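UPF0147 protein MMP1188 (Methanococcus maripaludis S2, PDB 2QZG) is of unknown function, being a small all-helical archaeal protein of the UPF0147 family that pairs with a second copy in the crystal assembly. Local coordinates at residues L54-L65 against I82-K93. Sequence-based numbering, arbitrary orientation.
Sequences LIVRSATAIQYL and IWGIVSELETIK
Ile55 meets a peptide group, its CD1 resting 3.3 Å from Ile92 O and also touching Lys93 CA. In helix 54-68, Leu54 O takes both Ser58 N and Ser58 OG, which arrive from opposite faces of the carbonyl plane; the hydroxyl, 2.8 Å from Leu54 O, sits 38° out of that plane and misses the lone-pair direction. One face of the Arg57 guanidinium has Leu54 N above it, displaced toward the rim, while its NE hydrogen-bonds to Asn49 O. With OG anti to the carbonyl carbon (chi1 -61°), Ser58 both doubles the hold on Leu54 O and presents its oxygen tightly to Ile92, OG lying 3.2 Å from Ile92 CG2. Without the hydroxyl, as with an alanine here, Leu54 O would probably be held by the amide of Ser58 alone and the packing beside the CG2 methyl of Ile92 would be less close. That methyl also meets Leu54 CD2, the two side chains lying roughly perpendicular. The helices are neighbours in a four-helix arrangement and run antiparallel at 160°, the axes of segments 54-65 and 82-90 approaching to 9.6 Å, with knobs-into-holes packing in both directions. Leu89 enters the hole formed by Ser58, Ala61, Ile62 and Leu65: its CD1 reaches Ala61 CB, and Ile62 runs alongside it, pointing the other way, CG1 coming 3.6 Å from Leu89 CB. Beyond, the Ile62 CD1 methyl lies across the aliphatic part of Glu90, touching CG. Leu65 is the reciprocal knob among Ile82, Ile85, Val86 and Leu89; its CD1 comes 3.8 Å from Ile85 CG2, and its CB faces Ile82 CG2. Ala43 of helix 34-46 also touches Ala61 and Leu65, whereas on helix 76-90 Trp83 NE1 hydrogen-bonds to Thr91 OG1 of the second subunit.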
ATOM      1  N   LEU C  54     -19.248   0.904  -3.269  1.00 48.21           N
ATOM      2  CA  LEU C  54     -17.782   0.768  -3.181  1.00 47.72           C
ATOM      3  C   LEU C  54     -17.274  -0.018  -1.973  1.00 47.04           C
ATOM      4  O   LEU C  54     -16.348  -0.817  -2.111  1.00 46.89           O
ATOM      5  CB  LEU C  54     -17.100   2.140  -3.194  1.00 48.48           C
ATOM      6  CG  LEU C  54     -16.437   2.675  -4.465  1.00 50.44           C
ATOM      7  CD1 LEU C  54     -15.875   4.075  -4.200  1.00 52.62           C
ATOM      8  CD2 LEU C  54     -15.331   1.744  -4.885  1.00 50.49           C
ATOM      9  N   ILE C  55     -17.869   0.228  -0.802  1.00 46.14           N
ATOM     10  CA  ILE C  55     -17.479  -0.457   0.455  1.00 46.12           C
ATOM     11  C   ILE C  55     -17.600  -1.977   0.330  1.00 45.21           C
ATOM     12  O   ILE C  55     -16.679  -2.710   0.684  1.00 44.89           O
ATOM     13  CB  ILE C  55     -18.323   0.030   1.677  1.00 46.04           C
ATOM     14  CG1 ILE C  55     -18.212   1.547   1.861  1.00 46.95           C
ATOM     15  CG2 ILE C  55     -17.953  -0.722   2.983  1.00 46.91           C
ATOM     16  CD1 ILE C  55     -16.823   2.093   1.747  1.00 47.76           C
ATOM     17  N   VAL C  56     -18.729  -2.431  -0.200  1.00 44.88           N
ATOM     18  CA  VAL C  56     -18.976  -3.868  -0.412  1.00 44.80           C
ATOM     19  C   VAL C  56     -18.059  -4.482  -1.490  1.00 44.91           C
ATOM     20  O   VAL C  56     -17.532  -5.575  -1.296  1.00 44.95           O
ATOM     21  CB  VAL C  56     -20.464  -4.157  -0.676  1.00 44.72           C
ATOM     22  CG1 VAL C  56     -20.696  -5.644  -0.921  1.00 43.75           C
ATOM     23  CG2 VAL C  56     -21.301  -3.687   0.508  1.00 44.50           C
ATOM     24  N   ARG C  57     -17.831  -3.773  -2.592  1.00 45.08           N
ATOM     25  CA  ARG C  57     -16.932  -4.271  -3.641  1.00 45.52           C
ATOM     26  C   ARG C  57     -15.479  -4.400  -3.145  1.00 45.55           C
ATOM     27  O   ARG C  57     -14.766  -5.355  -3.502  1.00 46.24           O
ATOM     28  CB  ARG C  57     -16.903  -3.323  -4.834  1.00 45.88           C
ATOM     29  CG  ARG C  57     -18.175  -3.108  -5.604  1.00 47.62           C
ATOM     30  CD  ARG C  57     -17.796  -2.134  -6.697  1.00 51.79           C
ATOM     31  NE  ARG C  57     -18.911  -1.368  -7.220  1.00 56.39           N
ATOM     32  CZ  ARG C  57     -18.861  -0.061  -7.461  1.00 59.57           C
ATOM     33  NH1 ARG C  57     -17.758   0.632  -7.185  1.00 60.70           N
ATOM     34  NH2 ARG C  57     -19.927   0.560  -7.951  1.00 60.64           N
ATOM     35  N   SER C  58     -15.035  -3.408  -2.374  1.00 44.56           N
ATOM     36  CA  SER C  58     -13.689  -3.411  -1.782  1.00 44.79           C
ATOM     37  C   SER C  58     -13.517  -4.609  -0.870  1.00 43.46           C
ATOM     38  O   SER C  58     -12.525  -5.325  -0.947  1.00 43.59           O
ATOM     39  CB  SER C  58     -13.481  -2.133  -0.956  1.00 44.13           C
ATOM     40  OG  SER C  58     -13.612  -1.016  -1.806  1.00 47.38           O
ATOM     41  N   ALA C  59     -14.502  -4.806  -0.005  1.00 42.51           N
ATOM     42  CA  ALA C  59     -14.524  -5.906   0.947  1.00 41.88           C
ATOM     43  C   ALA C  59     -14.524  -7.262   0.258  1.00 42.25           C
ATOM     44  O   ALA C  59     -13.875  -8.193   0.724  1.00 42.66           O
ATOM     45  CB  ALA C  59     -15.739  -5.786   1.819  1.00 41.19           C
ATOM     46  N   THR C  60     -15.300  -7.377  -0.814  1.00 42.10           N
ATOM     47  CA  THR C  60     -15.350  -8.596  -1.623  1.00 43.26           C
ATOM     48  C   THR C  60     -13.962  -8.881  -2.216  1.00 43.60           C
ATOM     49  O   THR C  60     -13.507 -10.029  -2.204  1.00 43.68           O
ATOM     50  CB  THR C  60     -16.378  -8.463  -2.742  1.00 43.04           C
ATOM     51  OG1 THR C  60     -17.638  -8.087  -2.162  1.00 42.91           O
ATOM     52  CG2 THR C  60     -16.535  -9.786  -3.537  1.00 43.85           C
ATOM     53  N   ALA C  61     -13.312  -7.837  -2.731  1.00 43.25           N
ATOM     54  CA  ALA C  61     -11.961  -7.965  -3.271  1.00 43.32           C
ATOM     55  C   ALA C  61     -10.967  -8.348  -2.171  1.00 44.08           C
ATOM     56  O   ALA C  61     -10.111  -9.215  -2.375  1.00 44.40           O
ATOM     57  CB  ALA C  61     -11.554  -6.690  -3.931  1.00 43.52           C
ATOM     58  N   ILE C  62     -11.097  -7.717  -1.001  1.00 43.67           N
ATOM     59  CA  ILE C  62     -10.250  -8.048   0.138  1.00 44.64           C
ATOM     60  C   ILE C  62     -10.451  -9.502   0.504  1.00 44.96           C
ATOM     61  O   ILE C  62      -9.481 -10.201   0.781  1.00 45.36           O
ATOM     62  CB  ILE C  62     -10.522  -7.149   1.369  1.00 44.10           C
ATOM     63  CG1 ILE C  62     -10.008  -5.729   1.114  1.00 43.43           C
ATOM     64  CG2 ILE C  62      -9.897  -7.743   2.619  1.00 43.89           C
ATOM     65  CD1 ILE C  62     -10.518  -4.695   2.140  1.00 44.15           C
ATOM     66  N   GLN C  63     -11.711  -9.941   0.495  1.00 45.37           N
ATOM     67  CA  GLN C  63     -12.073 -11.302   0.883  1.00 46.43           C
ATOM     68  C   GLN C  63     -11.392 -12.336   0.002  1.00 46.33           C
ATOM     69  O   GLN C  63     -10.830 -13.296   0.515  1.00 46.78           O
ATOM     70  CB  GLN C  63     -13.589 -11.500   0.843  1.00 46.62           C
ATOM     71  CG  GLN C  63     -14.065 -12.753   1.535  1.00 48.52           C
ATOM     72  CD  GLN C  63     -14.435 -12.515   2.986  1.00 53.23           C
ATOM     73  OE1 GLN C  63     -15.491 -11.934   3.282  1.00 55.59           O
ATOM     74  NE2 GLN C  63     -13.591 -12.987   3.907  1.00 53.02           N
ATOM     75  N   TYR C  64     -11.445 -12.142  -1.315  1.00 46.35           N
ATOM     76  CA  TYR C  64     -10.717 -13.012  -2.258  1.00 46.29           C
ATOM     77  C   TYR C  64      -9.241 -13.147  -1.894  1.00 46.29           C
ATOM     78  O   TYR C  64      -8.689 -14.234  -1.912  1.00 46.02           O
ATOM     79  CB  TYR C  64     -10.828 -12.502  -3.701  1.00 45.69           C
ATOM     80  CG  TYR C  64     -12.100 -12.910  -4.408  1.00 46.24           C
ATOM     81  CD1 TYR C  64     -12.358 -14.255  -4.711  1.00 45.83           C
ATOM     82  CD2 TYR C  64     -13.052 -11.958  -4.775  1.00 45.20           C
ATOM     83  CE1 TYR C  64     -13.544 -14.638  -5.370  1.00 46.41           C
ATOM     84  CE2 TYR C  64     -14.243 -12.333  -5.429  1.00 46.04           C
ATOM     85  CZ  TYR C  64     -14.478 -13.670  -5.721  1.00 45.71           C
ATOM     86  OH  TYR C  64     -15.649 -14.036  -6.365  1.00 48.52           O
ATOM     87  N   LEU C  65      -8.622 -12.025  -1.554  1.00 46.74           N
ATOM     88  CA  LEU C  65      -7.195 -11.982  -1.255  1.00 47.27           C
ATOM     89  C   LEU C  65      -6.881 -12.566   0.111  1.00 47.92           C
ATOM     90  O   LEU C  65      -5.881 -13.278   0.264  1.00 48.75           O
ATOM     91  CB  LEU C  65      -6.673 -10.542  -1.376  1.00 46.72           C
ATOM     92  CG  LEU C  65      -6.704 -10.004  -2.813  1.00 46.86           C
ATOM     93  CD1 LEU C  65      -6.373  -8.514  -2.827  1.00 47.93           C
ATOM     94  CD2 LEU C  65      -5.769 -10.800  -3.752  1.00 45.61           C
ATOM     95  N   ILE C  82       0.277  -8.286  -2.159  1.00 40.49           N
ATOM     96  CA  ILE C  82      -1.098  -8.404  -1.676  1.00 39.39           C
ATOM     97  C   ILE C  82      -1.357  -7.575  -0.405  1.00 39.07           C
ATOM     98  O   ILE C  82      -2.408  -6.964  -0.293  1.00 39.16           O
ATOM     99  CB  ILE C  82      -1.508  -9.859  -1.503  1.00 39.90           C
ATOM    100  CG1 ILE C  82      -1.672 -10.504  -2.891  1.00 39.29           C
ATOM    101  CG2 ILE C  82      -2.792  -9.994  -0.647  1.00 39.79           C
ATOM    102  CD1 ILE C  82      -1.581 -11.966  -2.877  1.00 39.85           C
ATOM    103  N   TRP C  83      -0.393  -7.549   0.518  1.00 37.76           N
ATOM    104  CA  TRP C  83      -0.463  -6.693   1.707  1.00 37.16           C
ATOM    105  C   TRP C  83      -0.663  -5.214   1.309  1.00 37.45           C
ATOM    106  O   TRP C  83      -1.556  -4.547   1.822  1.00 36.60           O
ATOM    107  CB  TRP C  83       0.753  -6.892   2.619  1.00 36.64           C
ATOM    108  CG  TRP C  83       0.859  -5.849   3.730  1.00 37.32           C
ATOM    109  CD1 TRP C  83      -0.093  -5.543   4.661  1.00 36.81           C
ATOM    110  CD2 TRP C  83       1.971  -4.992   4.000  1.00 36.43           C
ATOM    111  NE1 TRP C  83       0.364  -4.548   5.504  1.00 36.32           N
ATOM    112  CE2 TRP C  83       1.632  -4.200   5.120  1.00 36.34           C
ATOM    113  CE3 TRP C  83       3.233  -4.829   3.416  1.00 38.41           C
ATOM    114  CZ2 TRP C  83       2.501  -3.247   5.656  1.00 36.83           C
ATOM    115  CZ3 TRP C  83       4.106  -3.888   3.967  1.00 35.44           C
ATOM    116  CH2 TRP C  83       3.736  -3.120   5.075  1.00 37.16           C
ATOM    117  N   GLY C  84       0.096  -4.748   0.314  1.00 37.75           N
ATOM    118  CA  GLY C  84      -0.083  -3.407  -0.215  1.00 38.03           C
ATOM    119  C   GLY C  84      -1.435  -3.123  -0.859  1.00 38.51           C
ATOM    120  O   GLY C  84      -1.995  -2.059  -0.617  1.00 38.68           O
ATOM    121  N   ILE C  85      -1.938  -4.048  -1.688  1.00 37.13           N
ATOM    122  CA  ILE C  85      -3.258  -3.952  -2.299  1.00 37.62           C
ATOM    123  C   ILE C  85      -4.369  -3.986  -1.232  1.00 37.64           C
ATOM    124  O   ILE C  85      -5.303  -3.192  -1.290  1.00 37.56           O
ATOM    125  CB  ILE C  85      -3.500  -5.105  -3.331  1.00 37.39           C
ATOM    126  CG1 ILE C  85      -2.508  -5.024  -4.500  1.00 38.58           C
ATOM    127  CG2 ILE C  85      -4.955  -5.108  -3.810  1.00 39.29           C
ATOM    128  CD1 ILE C  85      -2.331  -6.358  -5.272  1.00 38.85           C
ATOM    129  N   VAL C  86      -4.278  -4.898  -0.260  1.00 37.20           N
ATOM    130  CA  VAL C  86      -5.298  -4.963   0.812  1.00 37.78           C
ATOM    131  C   VAL C  86      -5.316  -3.664   1.616  1.00 38.70           C
ATOM    132  O   VAL C  86      -6.385  -3.101   1.868  1.00 38.99           O
ATOM    133  CB  VAL C  86      -5.095  -6.192   1.732  1.00 38.80           C
ATOM    134  CG1 VAL C  86      -5.948  -6.091   3.039  1.00 38.91           C
ATOM    135  CG2 VAL C  86      -5.436  -7.476   0.955  1.00 38.61           C
ATOM    136  N   SER C  87      -4.126  -3.189   1.997  1.00 37.82           N
ATOM    137  CA  SER C  87      -3.976  -1.927   2.735  1.00 38.00           C
ATOM    138  C   SER C  87      -4.675  -0.775   2.018  1.00 37.55           C
ATOM    139  O   SER C  87      -5.370   0.016   2.627  1.00 37.16           O
ATOM    140  CB  SER C  87      -2.497  -1.596   2.890  1.00 37.05           C
ATOM    141  OG  SER C  87      -1.879  -2.624   3.623  1.00 38.21           O
ATOM    142  N   GLU C  88      -4.433  -0.677   0.722  1.00 38.00           N
ATOM    143  CA  GLU C  88      -5.056   0.349  -0.101  1.00 38.17           C
ATOM    144  C   GLU C  88      -6.562   0.158  -0.243  1.00 38.47           C
ATOM    145  O   GLU C  88      -7.306   1.132  -0.119  1.00 38.10           O
ATOM    146  CB  GLU C  88      -4.393   0.400  -1.456  1.00 37.77           C
ATOM    147  CG  GLU C  88      -2.942   0.872  -1.418  1.00 39.04           C
ATOM    148  CD  GLU C  88      -2.270   0.667  -2.764  1.00 44.47           C
ATOM    149  OE1 GLU C  88      -2.997   0.377  -3.718  1.00 43.36           O
ATOM    150  OE2 GLU C  88      -1.035   0.799  -2.885  1.00 44.97           O
ATOM    151  N   LEU C  89      -7.007  -1.083  -0.463  1.00 38.51           N
ATOM    152  CA  LEU C  89      -8.456  -1.400  -0.506  1.00 39.34           C
ATOM    153  C   LEU C  89      -9.183  -0.970   0.758  1.00 40.80           C
ATOM    154  O   LEU C  89     -10.328  -0.523   0.703  1.00 41.08           O
ATOM    155  CB  LEU C  89      -8.697  -2.896  -0.768  1.00 38.87           C
ATOM    156  CG  LEU C  89      -8.596  -3.324  -2.231  1.00 39.12           C
ATOM    157  CD1 LEU C  89      -8.417  -4.849  -2.396  1.00 40.81           C
ATOM    158  CD2 LEU C  89      -9.828  -2.849  -3.018  1.00 39.05           C
ATOM    159  N   GLU C  90      -8.502  -1.088   1.888  1.00 42.15           N
ATOM    160  CA  GLU C  90      -9.071  -0.737   3.185  1.00 44.50           C
ATOM    161  C   GLU C  90      -9.330   0.763   3.372  1.00 44.64           C
ATOM    162  O   GLU C  90     -10.169   1.125   4.176  1.00 45.65           O
ATOM    163  CB  GLU C  90      -8.240  -1.351   4.322  1.00 44.44           C
ATOM    164  CG  GLU C  90      -8.354  -2.877   4.289  1.00 48.90           C
ATOM    165  CD  GLU C  90      -7.643  -3.601   5.403  1.00 53.54           C
ATOM    166  OE1 GLU C  90      -6.488  -3.249   5.743  1.00 55.28           O
ATOM    167  OE2 GLU C  90      -8.257  -4.554   5.933  1.00 57.27           O
ATOM    168  N   THR C  91      -8.629   1.608   2.610  1.00 45.23           N
ATOM    169  CA  THR C  91      -8.804   3.069   2.602  1.00 44.99           C
ATOM    170  C   THR C  91      -9.949   3.535   1.688  1.00 46.50           C
ATOM    171  O   THR C  91     -10.303   4.712   1.672  1.00 46.24           O
ATOM    172  CB  THR C  91      -7.529   3.800   2.100  1.00 44.89           C
ATOM    173  OG1 THR C  91      -7.380   3.597   0.685  1.00 42.01           O
ATOM    174  CG2 THR C  91      -6.283   3.312   2.826  1.00 44.61           C
ATOM    175  N   ILE C  92     -10.507   2.616   0.912  1.00 47.91           N
ATOM    176  CA  ILE C  92     -11.597   2.933  -0.009  1.00 49.32           C
ATOM    177  C   ILE C  92     -12.893   3.140   0.795  1.00 50.57           C
ATOM    178  O   ILE C  92     -13.560   2.177   1.181  1.00 50.90           O
ATOM    179  CB  ILE C  92     -11.749   1.813  -1.091  1.00 49.09           C
ATOM    180  CG1 ILE C  92     -10.432   1.600  -1.861  1.00 48.89           C
ATOM    181  CG2 ILE C  92     -12.916   2.099  -2.041  1.00 50.30           C
ATOM    182  CD1 ILE C  92      -9.806   2.849  -2.489  1.00 47.50           C
ATOM    183  N   LYS C  93     -13.218   4.404   1.068  1.00 51.40           N
ATOM    184  CA  LYS C  93     -14.427   4.766   1.825  1.00 52.39           C
ATOM    185  C   LYS C  93     -14.976   6.133   1.418  1.00 52.63           C
ATOM    186  O   LYS C  93     -14.527   6.727   0.426  1.00 53.45           O
ATOM    187  CB  LYS C  93     -14.179   4.700   3.346  1.00 51.98           C
ATOM    188  CG  LYS C  93     -13.271   5.763   3.910  1.00 52.64           C
ATOM    189  CD  LYS C  93     -13.341   5.795   5.440  1.00 53.48           C
ATOM    190  CE  LYS C  93     -12.451   6.891   6.023  1.00 55.50           C
ATOM    191  NZ  LYS C  93     -12.908   7.316   7.378  1.00 55.76           N
TER